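Local coordinates for protein dual function macrocyclase-peptidase POPB (PDB 5N4B) that cleaves peptide bonds on the C-terminal side of prolyl residues and macrocyclises the trimmed peptide precursor in the biosynthesis of amanitin toxins, at residues R379-E384 with G532-E537; S422-P427 with A521-P526; I474-V479 with Q559-N564. The protein carries 1 engineered substitution. All blocks are in the same frame, centred on the assembly; numbering follows the deposited sequence. Where two conformers were deposited one is given.

Contact 1. Residues R379-E384 with G532-E537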
ATOM      1  N   ARG A 379       5.095   3.597 -18.454  1.00 10.04           N
ATOM      2  CA  ARG A 379       5.736   4.612 -19.271  1.00  9.96           C
ATOM      3  C   ARG A 379       5.014   5.928 -18.967  1.00 12.89           C
ATOM      4  O   ARG A 379       3.783   6.029 -19.143  1.00 12.62           O
ATOM      5  CB  ARG A 379       5.603   4.249 -20.757  1.00 13.93           C
ATOM      6  CG  ARG A 379       6.353   5.247 -21.632  1.00 17.89           C
ATOM      7  CD  ARG A 379       5.986   5.097 -23.134  1.00 25.00           C
ATOM      8  NE  ARG A 379       6.029   3.706 -23.435  1.00 27.85           N
ATOM      9  CZ  ARG A 379       7.134   3.001 -23.630  1.00 30.07           C
ATOM     10  NH1 ARG A 379       8.334   3.583 -23.612  1.00 35.11           N
ATOM     11  NH2 ARG A 379       7.003   1.682 -23.844  1.00 34.56           N
ATOM     12  N   ASN A 380       5.753   6.921 -18.489  1.00 12.20           N
ATOM     13  CA  ASN A 380       5.126   8.179 -18.087  1.00 14.05           C
ATOM     14  C   ASN A 380       4.002   7.922 -17.073  1.00 13.25           C
ATOM     15  O   ASN A 380       2.980   8.596 -17.049  1.00 14.33           O
ATOM     16  CB  ASN A 380       4.631   9.006 -19.278  1.00 16.44           C
ATOM     17  CG  ASN A 380       5.714   9.449 -20.189  1.00 24.95           C
ATOM     18  OD1 ASN A 380       5.629   9.275 -21.420  1.00 30.95           O
ATOM     19  ND2 ASN A 380       6.723   9.974 -19.622  1.00 22.52           N
ATOM     20  N   VAL A 381       4.228   6.969 -16.170  1.00 12.69           N
ATOM     21  CA  VAL A 381       3.355   6.647 -15.051  1.00 11.50           C
ATOM     22  C   VAL A 381       2.029   6.068 -15.498  1.00 13.27           C
ATOM     23  O   VAL A 381       1.048   6.047 -14.728  1.00 15.16           O
ATOM     24  CB  VAL A 381       3.169   7.854 -14.104  1.00 13.11           C
ATOM     25  CG1 VAL A 381       2.826   7.352 -12.684  1.00 15.10           C
ATOM     26  CG2 VAL A 381       4.395   8.741 -14.052  1.00 14.58           C
ATOM     27  N   LYS A 382       1.987   5.529 -16.706  1.00 12.40           N
ATOM     28  CA  LYS A 382       0.785   4.921 -17.255  1.00 13.13           C
ATOM     29  C   LYS A 382       1.169   3.531 -17.780  1.00 11.73           C
ATOM     30  O   LYS A 382       2.185   3.361 -18.461  1.00 11.08           O
ATOM     31  CB  LYS A 382       0.245   5.792 -18.388  1.00 14.44           C
ATOM     32  CG  LYS A 382      -0.268   7.184 -17.864  1.00 15.68           C
ATOM     33  CD  LYS A 382      -0.527   8.212 -18.935  1.00 17.44           C
ATOM     34  CE  LYS A 382       0.756   8.821 -19.451  1.00 25.15           C
ATOM     35  NZ  LYS A 382       0.436   9.698 -20.562  1.00 27.04           N
ATOM     36  N   ASP A 383       0.376   2.542 -17.438  1.00 10.72           N
ATOM     37  CA  ASP A 383       0.722   1.164 -17.699  1.00  9.06           C
ATOM     38  C   ASP A 383       0.336   0.721 -19.103  1.00  9.11           C
ATOM     39  O   ASP A 383      -0.740   1.070 -19.625  1.00 12.00           O
ATOM     40  CB  ASP A 383       0.066   0.257 -16.660  1.00 10.21           C
ATOM     41  CG  ASP A 383       0.719   0.356 -15.295  1.00 11.81           C
ATOM     42  OD1 ASP A 383       1.878   0.876 -15.155  1.00 13.81           O
ATOM     43  OD2 ASP A 383       0.148  -0.184 -14.305  1.00 12.25           O
ATOM     44  N   GLU A 384       1.202  -0.105 -19.683  1.00 10.16           N
ATOM     45  CA  GLU A 384       1.052  -0.681 -21.011  1.00 10.27           C
ATOM     46  C   GLU A 384       1.275  -2.181 -20.893  1.00 10.72           C
ATOM     47  O   GLU A 384       2.196  -2.627 -20.200  1.00 11.75           O
ATOM     48  CB  GLU A 384       2.059  -0.087 -21.971  1.00 12.43           C
ATOM     49  CG  GLU A 384       2.050   1.432 -21.991  1.00 14.87           C
ATOM     50  CD  GLU A 384       3.053   2.036 -22.969  1.00 16.84           C
ATOM     51  OE1 GLU A 384       3.850   1.275 -23.581  1.00 19.43           O
ATOM     52  OE2 GLU A 384       3.050   3.267 -23.146  1.00 17.50           O
ATOM     53  N   GLY A 532       8.762   5.617  -7.310  1.00 12.62           N
ATOM     54  CA  GLY A 532       9.320   4.653  -8.236  1.00 14.01           C
ATOM     55  C   GLY A 532       8.907   4.833  -9.661  1.00 16.43           C
ATOM     56  O   GLY A 532       9.213   3.956 -10.477  1.00 17.09           O
ATOM     57  N   GLU A 533       8.299   5.948 -10.010  1.00 12.62           N
ATOM     58  CA  GLU A 533       7.658   6.099 -11.303  1.00 12.91           C
ATOM     59  C   GLU A 533       8.656   5.933 -12.440  1.00 14.95           C
ATOM     60  O   GLU A 533       8.323   5.351 -13.488  1.00 15.14           O
ATOM     61  CB  GLU A 533       7.014   7.485 -11.386  1.00 13.72           C
ATOM     62  CG  GLU A 533       5.795   7.677 -10.493  1.00 12.67           C
ATOM     63  CD  GLU A 533       6.122   8.171  -9.078  1.00 11.33           C
ATOM     64  OE1 GLU A 533       7.307   8.112  -8.673  1.00 11.99           O
ATOM     65  OE2 GLU A 533       5.149   8.613  -8.402  1.00 14.26           O
ATOM     66  N   PHE A 534       9.854   6.465 -12.286  1.00 14.55           N
ATOM     67  CA  PHE A 534      10.908   6.408 -13.293  1.00 14.35           C
ATOM     68  C   PHE A 534      12.072   5.538 -12.858  1.00 15.56           C
ATOM     69  O   PHE A 534      13.212   5.800 -13.215  1.00 16.86           O
ATOM     70  CB  PHE A 534      11.298   7.814 -13.711  1.00 14.42           C
ATOM     71  CG  PHE A 534      10.133   8.556 -14.328  1.00 14.97           C
ATOM     72  CD1 PHE A 534       9.758   8.303 -15.631  1.00 17.02           C
ATOM     73  CD2 PHE A 534       9.399   9.493 -13.585  1.00 16.60           C
ATOM     74  CE1 PHE A 534       8.709   8.985 -16.185  1.00 17.33           C
ATOM     75  CE2 PHE A 534       8.333  10.166 -14.163  1.00 14.90           C
ATOM     76  CZ  PHE A 534       7.992   9.907 -15.452  1.00 16.73           C
ATOM     77  N   GLY A 535      11.767   4.519 -12.095  1.00 15.40           N
ATOM     78  CA  GLY A 535      12.805   3.546 -11.726  1.00 17.53           C
ATOM     79  C   GLY A 535      13.658   3.964 -10.544  1.00 17.29           C
ATOM     80  O   GLY A 535      13.418   4.962  -9.830  1.00 17.23           O
ATOM     81  N   GLU A 536      14.737   3.195 -10.377  1.00 17.93           N
ATOM     82  CA  GLU A 536      15.592   3.384  -9.197  1.00 17.73           C
ATOM     83  C   GLU A 536      16.168   4.774  -9.127  1.00 19.34           C
ATOM     84  O   GLU A 536      16.388   5.306  -8.018  1.00 21.12           O
ATOM     85  CB  GLU A 536      16.764   2.382  -9.175  1.00 24.42           C
ATOM     86  CG  GLU A 536      18.169   2.918  -8.531  1.00 24.46           C
ATOM     87  CD  GLU A 536      18.172   2.992  -7.002  1.00 29.25           C
ATOM     88  OE1 GLU A 536      17.170   2.611  -6.374  1.00 39.46           O
ATOM     89  OE2 GLU A 536      19.196   3.445  -6.445  1.00 33.12           O
ATOM     90  N   GLU A 537      16.480   5.388 -10.245  1.00 17.76           N
ATOM     91  CA  GLU A 537      17.055   6.715 -10.217  1.00 19.57           C
ATOM     92  C   GLU A 537      16.048   7.762  -9.720  1.00 20.33           C
ATOM     93  O   GLU A 537      16.458   8.793  -9.174  1.00 19.13           O
ATOM     94  CB  GLU A 537      17.656   7.128 -11.563  1.00 24.04           C
ATOM     95  CG  GLU A 537      18.861   6.293 -11.976  1.00 31.05           C
ATOM     96  CD  GLU A 537      20.098   6.558 -11.122  1.00 47.41           C
ATOM     97  OE1 GLU A 537      20.445   7.743 -10.889  1.00 47.79           O
ATOM     98  OE2 GLU A 537      20.726   5.570 -10.684  1.00 56.31           O
TER
HETATM   99  O   HOH W   1       6.708   5.574 -15.693  1.00  8.95           O
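V381 and N380 form the tip of a beta-hairpin in the propeller and meet E533 and F534 of the hydrolase domain, so the contact is part of the interface between the two domains of a prolyl oligopeptidase. The hairpin joins neighbouring strands 372-379 and 382-388 of one propeller blade through a type I' turn from R379 to K382; opposite it, G532 to G535 makes a type I turn that leads into helix 536-540, with G535 at its N-cap position.

The apolar part rests on the two methyls of V381. CG1 lies 3.7 Å from E533 CG, touching the aliphatic part of the glutamate, while V381 CG2 comes within 4.0 Å of F534 CZ. The bend of E533 at chi2 (89°) carries its carboxylate away from the hairpin, and OE2 takes a hydrogen bond from the backbone N of A504. N380 adds an amide at the rim of the phenyl ring: its ND2 stands 4.1 Å from F534 CE1, near the ring plane, with amide and ring planes 66° apart. W538 packs edge-to-face with the same ring.

One water bridges the two backbones, accepting from V381 N at 2.9 Å and probably donating to E533 O at 2.7 Å.

Within the hairpin, R379 and E384 form a salt bridge that links its two strands. The guanidinium grips the carboxylate side-on, and NE and NH2 each reach a different oxygen. The closer bond runs from R379 NE to E384 OE2 at 3.0 Å, leaving in the guanidinium plane but arriving 37° out of the carboxylate plane.

Contact 2. Residues S422-P427 with A521-P526; sequences SGFNTP and AIFAVP
F523, the second residue of strand 522-526, meets the ring of F424 at the turn of a propeller hairpin, and V525 meets the same ring two residues further on. The contact thus spans the interface between the seven-bladed beta-propeller and the alpha/beta-hydrolase domain. The side chain of F523 runs from the strand toward the propeller, its CG anti to the backbone N (chi1 -175°), and presents the edge of its ring: F424 CE1 lies close to that ring plane, 4.2 Å from F523 CE2. The two phenylalanine side chains are roughly perpendicular. At A524 the CB points away from the propeller, to the side where M476 lies. V525 turns back toward it and brings CG2 to 4.1 Å from F424 CZ; this methyl is the branch anti to the carbonyl carbon. F424 therefore touches both residues with neighbouring atoms at the far end of its ring. Its own backbone belongs to the type I turn G423 to T426, closed by T426 N to G423 O at 3.2 Å, with G423 N to T426 O at 3.1 Å completing the pair. V525 also packs against an aromatic side chain of the bound peptide. Strand 522-526 sits in the hydrolase sheet between strands 473-481 and 492-495; I512 and L516 of helix 510-519 pack against F523, while F477 of strand 473-481 meets F424 edge-to-face.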
ATOM      1  N   SER A 422      -7.655  -0.183 -13.966  1.00  9.68           N
ATOM      2  CA  SER A 422      -8.389   0.913 -13.329  1.00  9.05           C
ATOM      3  C   SER A 422      -7.615   2.205 -13.492  1.00  9.59           C
ATOM      4  O   SER A 422      -6.449   2.207 -13.865  1.00  9.87           O
ATOM      5  CB  SER A 422      -8.681   0.649 -11.861  1.00 10.08           C
ATOM      6  OG  SER A 422      -7.509   0.782 -11.066  1.00 13.09           O
ATOM      7  N   GLY A 423      -8.277   3.319 -13.219  1.00  9.60           N
ATOM      8  CA  GLY A 423      -7.639   4.606 -13.326  1.00  8.55           C
ATOM      9  C   GLY A 423      -8.591   5.678 -12.863  1.00 10.06           C
ATOM     10  O   GLY A 423      -9.634   5.388 -12.289  1.00  9.86           O
ATOM     11  N   PHE A 424      -8.201   6.929 -13.057  1.00  9.67           N
ATOM     12  CA  PHE A 424      -8.948   8.008 -12.440  1.00 10.54           C
ATOM     13  C   PHE A 424     -10.403   8.032 -12.851  1.00 12.17           C
ATOM     14  O   PHE A 424     -11.257   8.412 -12.022  1.00 13.67           O
ATOM     15  CB  PHE A 424      -8.286   9.364 -12.731  1.00 10.65           C
ATOM     16  CG  PHE A 424      -6.918   9.512 -12.124  1.00 11.41           C
ATOM     17  CD1 PHE A 424      -6.732   9.508 -10.777  1.00 10.57           C
ATOM     18  CD2 PHE A 424      -5.817   9.682 -12.946  1.00 12.38           C
ATOM     19  CE1 PHE A 424      -5.506   9.630 -10.206  1.00 11.70           C
ATOM     20  CE2 PHE A 424      -4.574   9.834 -12.398  1.00 12.94           C
ATOM     21  CZ  PHE A 424      -4.393   9.810 -11.041  1.00 11.20           C
ATOM     22  N   ASN A 425     -10.705   7.624 -14.079  1.00 11.29           N
ATOM     23  CA  ASN A 425     -12.088   7.520 -14.559  1.00 14.22           C
ATOM     24  C   ASN A 425     -12.435   6.128 -15.086  1.00 15.69           C
ATOM     25  O   ASN A 425     -13.392   5.982 -15.845  1.00 18.31           O
ATOM     26  CB  ASN A 425     -12.389   8.609 -15.569  1.00 19.34           C
ATOM     27  CG  ASN A 425     -11.528   8.522 -16.795  1.00 26.10           C
ATOM     28  OD1 ASN A 425     -10.978   7.464 -17.113  1.00 24.19           O
ATOM     29  ND2 ASN A 425     -11.383   9.652 -17.494  1.00 30.39           N
ATOM     30  N   THR A 426     -11.718   5.094 -14.633  1.00 12.51           N
ATOM     31  CA  THR A 426     -11.998   3.703 -14.992  1.00 13.16           C
ATOM     32  C   THR A 426     -12.229   2.939 -13.691  1.00 12.11           C
ATOM     33  O   THR A 426     -11.264   2.650 -12.962  1.00 11.08           O
ATOM     34  CB  THR A 426     -10.878   3.043 -15.793  1.00 15.28           C
ATOM     35  OG1 THR A 426     -10.717   3.747 -17.025  1.00 16.68           O
ATOM     36  CG2 THR A 426     -11.199   1.575 -16.065  1.00 16.27           C
ATOM     37  N   PRO A 427     -13.474   2.607 -13.341  1.00 10.70           N
ATOM     38  CA  PRO A 427     -13.729   2.021 -12.023  1.00 12.79           C
ATOM     39  C   PRO A 427     -13.127   0.650 -11.759  1.00 11.74           C
ATOM     40  O   PRO A 427     -12.802   0.340 -10.619  1.00 13.49           O
ATOM     41  CB  PRO A 427     -15.263   1.957 -11.965  1.00 13.39           C
ATOM     42  CG  PRO A 427     -15.783   2.706 -13.088  1.00 20.86           C
ATOM     43  CD  PRO A 427     -14.696   3.062 -14.042  1.00 13.41           C
ATOM     44  N   ALA A 521     -13.776  21.279  -8.149  1.00 14.98           N
ATOM     45  CA  ALA A 521     -12.383  21.273  -7.723  1.00 14.58           C
ATOM     46  C   ALA A 521     -11.611  20.332  -8.629  1.00 14.74           C
ATOM     47  O   ALA A 521     -12.186  19.597  -9.415  1.00 16.66           O
ATOM     48  CB  ALA A 521     -12.279  20.796  -6.271  1.00 13.29           C
ATOM     49  N   ILE A 522     -10.282  20.375  -8.531  1.00 12.24           N
ATOM     50  CA  ILE A 522      -9.427  19.479  -9.304  1.00  9.82           C
ATOM     51  C   ILE A 522      -8.611  18.623  -8.328  1.00  8.49           C
ATOM     52  O   ILE A 522      -8.426  18.984  -7.156  1.00 11.30           O
ATOM     53  CB  ILE A 522      -8.527  20.243 -10.278  1.00 11.99           C
ATOM     54  CG1 ILE A 522      -7.435  21.025  -9.554  1.00 11.78           C
ATOM     55  CG2 ILE A 522      -9.346  21.143 -11.200  1.00 15.08           C
ATOM     56  CD1 ILE A 522      -6.470  21.738 -10.461  1.00 14.42           C
ATOM     57  N   PHE A 523      -8.166  17.442  -8.804  1.00 10.06           N
ATOM     58  CA  PHE A 523      -7.309  16.535  -8.044  1.00  8.81           C
ATOM     59  C   PHE A 523      -5.982  16.438  -8.781  1.00 10.18           C
ATOM     60  O   PHE A 523      -5.944  16.181  -9.977  1.00 12.07           O
ATOM     61  CB  PHE A 523      -7.961  15.162  -7.977  1.00 10.45           C
ATOM     62  CG  PHE A 523      -7.286  14.140  -7.138  1.00 10.18           C
ATOM     63  CD1 PHE A 523      -7.080  14.367  -5.795  1.00 11.93           C
ATOM     64  CD2 PHE A 523      -6.946  12.927  -7.684  1.00 12.36           C
ATOM     65  CE1 PHE A 523      -6.492  13.406  -4.984  1.00 13.33           C
ATOM     66  CE2 PHE A 523      -6.325  11.970  -6.870  1.00 13.30           C
ATOM     67  CZ  PHE A 523      -6.104  12.219  -5.556  1.00 12.46           C
ATOM     68  N   ALA A 524      -4.890  16.631  -8.062  1.00  7.98           N
ATOM     69  CA  ALA A 524      -3.562  16.711  -8.640  1.00  8.74           C
ATOM     70  C   ALA A 524      -2.668  15.678  -7.984  1.00  8.75           C
ATOM     71  O   ALA A 524      -2.594  15.609  -6.756  1.00  8.27           O
ATOM     72  CB  ALA A 524      -2.976  18.103  -8.440  1.00  9.52           C
ATOM     73  N   VAL A 525      -1.924  14.930  -8.801  1.00  8.72           N
ATOM     74  CA  VAL A 525      -1.059  13.844  -8.312  1.00  9.09           C
ATOM     75  C   VAL A 525       0.309  13.971  -8.952  1.00  9.14           C
ATOM     76  O   VAL A 525       0.541  13.423 -10.044  1.00  9.41           O
ATOM     77  CB  VAL A 525      -1.656  12.468  -8.609  1.00 10.32           C
ATOM     78  CG1 VAL A 525      -0.827  11.371  -7.969  1.00 13.19           C
ATOM     79  CG2 VAL A 525      -3.106  12.372  -8.107  1.00 12.75           C
ATOM     80  N   PRO A 526       1.213  14.749  -8.369  1.00  8.58           N
ATOM     81  CA  PRO A 526       2.551  14.921  -8.948  1.00  8.78           C
ATOM     82  C   PRO A 526       3.413  13.703  -8.680  1.00  8.79           C
ATOM     83  O   PRO A 526       3.460  13.160  -7.570  1.00 10.23           O
ATOM     84  CB  PRO A 526       3.094  16.157  -8.236  1.00 11.20           C
ATOM     85  CG  PRO A 526       2.388  16.160  -6.910  1.00  8.95           C
ATOM     86  CD  PRO A 526       1.014  15.612  -7.192  1.00  8.76           C
TER

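Contact 3. Residues I474-V479 with Q559-N564; sequences IPMFIV and QFLVKN
M476 reaches the F560 ring obliquely: its terminal methyl CE stands 3.6 Å from F560 CD2, with CE2 a little farther off. The CB of N564, one helical turn later, lies over one face of the ring, displaced toward the rim, though this placement is doubtful because N564 adopts two conformers. The ring of Y566 also meets F560, the two planes inclined at about 30°. F560 leans toward the strand with its CG anti to the backbone N, and the side chains of F560 and M476 run alongside each other, pointing opposite ways.

The methionine methyl is shared. M476 extends from strand 473-481 through its first two side-chain torsions and bends only at the thioether (chi3 51°), which places CE where the side chains of F560 and L561 can both be touched. On the leucine it lies 3.7 Å from L561 CD2. That same leucine methyl receives I478 from the strand, with I478 CD1 at 3.9 Å from L561 CD2. L561 CD2 is thus contacted by the ends of two strand residues that point to the same side of the sheet, two positions apart. The interactions are wholly apolar, and M476, I478 and L561 are buried, while F560 remains partly exposed.

A524 of strand 522-526 touches both M476 and L561; P526 also packs on the methionine, and A492 and Q494 of strand 492-495 on the leucine. The axes of helix segment 559-563 and strand segment 474-479 approach to 11.9 Å, with a signed crossing angle of -62°. This is the layered packing of an alpha/beta-hydrolase fold: the last turn of helix 548-563 lies across one side of the central mixed sheet, over the part where strand 473-481 runs antiparallel to its neighbours 459-467 and 522-526.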
ATOM      1  N   ILE A 474       8.945  17.279 -13.882  1.00 13.66           N
ATOM      2  CA  ILE A 474       8.150  16.330 -13.103  1.00 14.10           C
ATOM      3  C   ILE A 474       6.784  16.262 -13.765  1.00 11.98           C
ATOM      4  O   ILE A 474       6.164  17.312 -13.991  1.00 11.70           O
ATOM      5  CB  ILE A 474       7.971  16.770 -11.640  1.00 13.24           C
ATOM      6  CG1 ILE A 474       9.269  17.193 -10.943  1.00 16.50           C
ATOM      7  CG2 ILE A 474       7.268  15.673 -10.856  1.00 15.24           C
ATOM      8  CD1 ILE A 474      10.234  16.174 -10.717  1.00 21.79           C
ATOM      9  N   PRO A 475       6.232  15.081 -14.040  1.00 11.66           N
ATOM     10  CA  PRO A 475       4.843  15.002 -14.521  1.00 10.67           C
ATOM     11  C   PRO A 475       3.861  14.974 -13.367  1.00  9.66           C
ATOM     12  O   PRO A 475       4.186  14.577 -12.246  1.00 11.07           O
ATOM     13  CB  PRO A 475       4.796  13.651 -15.252  1.00 12.17           C
ATOM     14  CG  PRO A 475       5.753  12.838 -14.445  1.00  9.45           C
ATOM     15  CD  PRO A 475       6.848  13.732 -13.923  1.00 12.14           C
ATOM     16  N   MET A 476       2.652  15.411 -13.671  1.00  9.40           N
ATOM     17  CA  MET A 476       1.588  15.495 -12.679  1.00  9.47           C
ATOM     18  C   MET A 476       0.265  15.180 -13.363  1.00 10.17           C
ATOM     19  O   MET A 476      -0.090  15.803 -14.371  1.00  9.95           O
ATOM     20  CB  MET A 476       1.513  16.890 -12.089  1.00 10.46           C
ATOM     21  CG  MET A 476       0.360  17.103 -11.115  1.00 10.56           C
ATOM     22  SD  MET A 476       0.570  18.522  -9.991  1.00 11.91           S
ATOM     23  CE  MET A 476       0.976  19.853 -11.110  1.00 17.17           C
ATOM     24  N   PHE A 477      -0.519  14.288 -12.759  1.00  8.76           N
ATOM     25  CA  PHE A 477      -1.886  14.057 -13.226  1.00  9.24           C
ATOM     26  C   PHE A 477      -2.816  15.119 -12.662  1.00  8.69           C
ATOM     27  O   PHE A 477      -2.697  15.508 -11.497  1.00  9.79           O
ATOM     28  CB  PHE A 477      -2.388  12.705 -12.752  1.00 10.15           C
ATOM     29  CG  PHE A 477      -1.652  11.533 -13.316  1.00  9.55           C
ATOM     30  CD1 PHE A 477      -1.695  11.251 -14.673  1.00 10.49           C
ATOM     31  CD2 PHE A 477      -0.942  10.690 -12.489  1.00  9.35           C
ATOM     32  CE1 PHE A 477      -1.031  10.125 -15.178  1.00 12.10           C
ATOM     33  CE2 PHE A 477      -0.296   9.530 -13.018  1.00 10.29           C
ATOM     34  CZ  PHE A 477      -0.355   9.284 -14.337  1.00 11.81           C
ATOM     35  N   ILE A 478      -3.714  15.621 -13.516  1.00  8.82           N
ATOM     36  CA  ILE A 478      -4.754  16.561 -13.105  1.00 10.51           C
ATOM     37  C   ILE A 478      -6.086  15.948 -13.497  1.00 10.92           C
ATOM     38  O   ILE A 478      -6.304  15.636 -14.677  1.00 12.12           O
ATOM     39  CB  ILE A 478      -4.565  17.952 -13.735  1.00 11.63           C
ATOM     40  CG1 ILE A 478      -3.238  18.544 -13.217  1.00 13.85           C
ATOM     41  CG2 ILE A 478      -5.699  18.835 -13.346  1.00 16.12           C
ATOM     42  CD1 ILE A 478      -2.912  19.997 -13.705  1.00 22.39           C
ATOM     43  N   VAL A 479      -6.983  15.800 -12.527  1.00  9.75           N
ATOM     44  CA  VAL A 479      -8.308  15.231 -12.739  1.00 10.23           C
ATOM     45  C   VAL A 479      -9.349  16.305 -12.479  1.00 10.76           C
ATOM     46  O   VAL A 479      -9.262  17.035 -11.478  1.00 10.01           O
ATOM     47  CB  VAL A 479      -8.571  14.010 -11.835  1.00  9.61           C
ATOM     48  CG1 VAL A 479      -9.891  13.362 -12.200  1.00 12.91           C
ATOM     49  CG2 VAL A 479      -7.421  13.022 -11.950  1.00 11.67           C
ATOM     50  N   GLN A 559       2.811  25.352  -6.379  1.00 12.72           N
ATOM     51  CA  GLN A 559       3.073  26.676  -6.921  1.00 14.09           C
ATOM     52  C   GLN A 559       2.689  26.729  -8.395  1.00 13.51           C
ATOM     53  O   GLN A 559       2.114  27.716  -8.857  1.00 16.65           O
ATOM     54  CB  GLN A 559       4.560  27.023  -6.707  1.00 15.09           C
ATOM     55  CG  GLN A 559       4.890  27.178  -5.229  1.00 15.52           C
ATOM     56  CD  GLN A 559       6.353  27.350  -4.949  1.00 18.22           C
ATOM     57  OE1 GLN A 559       7.217  26.691  -5.538  1.00 20.39           O
ATOM     58  NE2 GLN A 559       6.648  28.219  -4.005  1.00 22.10           N
ATOM     59  N   PHE A 560       2.981  25.657  -9.137  1.00 12.46           N
ATOM     60  CA  PHE A 560       2.652  25.566 -10.555  1.00 12.72           C
ATOM     61  C   PHE A 560       1.152  25.574 -10.796  1.00 13.36           C
ATOM     62  O   PHE A 560       0.667  26.217 -11.730  1.00 14.97           O
ATOM     63  CB  PHE A 560       3.276  24.272 -11.102  1.00 13.18           C
ATOM     64  CG  PHE A 560       2.840  23.883 -12.495  1.00 14.52           C
ATOM     65  CD1 PHE A 560       3.486  24.369 -13.592  1.00 16.99           C
ATOM     66  CD2 PHE A 560       1.792  23.032 -12.691  1.00 16.41           C
ATOM     67  CE1 PHE A 560       3.088  23.980 -14.875  1.00 16.73           C
ATOM     68  CE2 PHE A 560       1.397  22.673 -13.977  1.00 21.56           C
ATOM     69  CZ  PHE A 560       2.065  23.153 -15.039  1.00 18.80           C
ATOM     70  N   LEU A 561       0.387  24.877  -9.949  1.00 13.54           N
ATOM     71  CA  LEU A 561      -1.071  24.852 -10.126  1.00 12.88           C
ATOM     72  C   LEU A 561      -1.631  26.256 -10.086  1.00 13.77           C
ATOM     73  O   LEU A 561      -2.529  26.585 -10.851  1.00 15.60           O
ATOM     74  CB  LEU A 561      -1.722  23.994  -9.045  1.00 13.37           C
ATOM     75  CG  LEU A 561      -1.472  22.498  -9.123  1.00 12.23           C
ATOM     76  CD1 LEU A 561      -2.055  21.820  -7.915  1.00 13.17           C
ATOM     77  CD2 LEU A 561      -2.042  21.911 -10.368  1.00 13.86           C
ATOM     78  N   VAL A 562      -1.119  27.081  -9.180  1.00 14.00           N
ATOM     79  CA  VAL A 562      -1.623  28.449  -9.058  1.00 14.76           C
ATOM     80  C   VAL A 562      -1.062  29.326 -10.174  1.00 16.24           C
ATOM     81  O   VAL A 562      -1.806  30.066 -10.833  1.00 19.07           O
ATOM     82  CB  VAL A 562      -1.298  28.996  -7.664  1.00 15.45           C
ATOM     83  CG1 VAL A 562      -1.670  30.476  -7.579  1.00 20.39           C
ATOM     84  CG2 VAL A 562      -2.046  28.225  -6.591  1.00 17.51           C
ATOM     85  N   LYS A 563       0.251  29.249 -10.422  1.00 16.50           N
ATOM     86  CA  LYS A 563       0.876  30.131 -11.418  1.00 17.11           C
ATOM     87  C   LYS A 563       0.256  29.943 -12.787  1.00 20.28           C
ATOM     88  O   LYS A 563       0.022  30.922 -13.524  1.00 23.13           O
ATOM     89  CB  LYS A 563       2.382  29.871 -11.432  1.00 18.64           C
ATOM     90  CG  LYS A 563       3.195  30.731 -12.415  1.00 29.25           C
ATOM     91  CD  LYS A 563       3.322  32.109 -11.915  1.00 37.70           C
ATOM     92  CE  LYS A 563       4.310  32.884 -12.802  1.00 45.73           C
ATOM     93  NZ  LYS A 563       4.138  34.368 -12.616  1.00 55.09           N
ATOM     94  N   ASN A 564      -0.057  28.700 -13.142  0.56 18.91           N
ATOM     95  CA  ASN A 564      -0.575  28.365 -14.453  0.56 18.62           C
ATOM     96  C   ASN A 564      -2.101  28.260 -14.499  0.56 16.77           C
ATOM     97  O   ASN A 564      -2.653  27.762 -15.478  0.56 20.90           O
ATOM     98  CB  ASN A 564       0.113  27.107 -14.973  0.56 18.77           C
ATOM     99  CG  ASN A 564       1.589  27.338 -15.301  0.56 23.29           C
ATOM    100  OD1 ASN A 564       2.400  27.585 -14.418  0.56 22.76           O
ATOM    101  ND2 ASN A 564       1.940  27.202 -16.571  0.56 28.63           N
TER

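In the fold
From the N terminus, the chain first passes 379-384 and 422-427 in two successive propeller blades, then 474-479 in the hydrolase sheet. Segment 521-526 returns to 422-427 and closes contact 2, a loop nested within the one that 532-537 closes on 379-384 in contact 1. Helix residues 559-564 come last and close contact 3 on 474-479, crossing both earlier loops. Contacts 1 and 2, with centres about 17 Å apart, tie different blades to the hydrolase domain, whereas contact 3 joins sheet and helix inside it. Strand 473-481 connects all three: F477 packs against V381, P475 against F534, and strand 522-526 is its sheet neighbour.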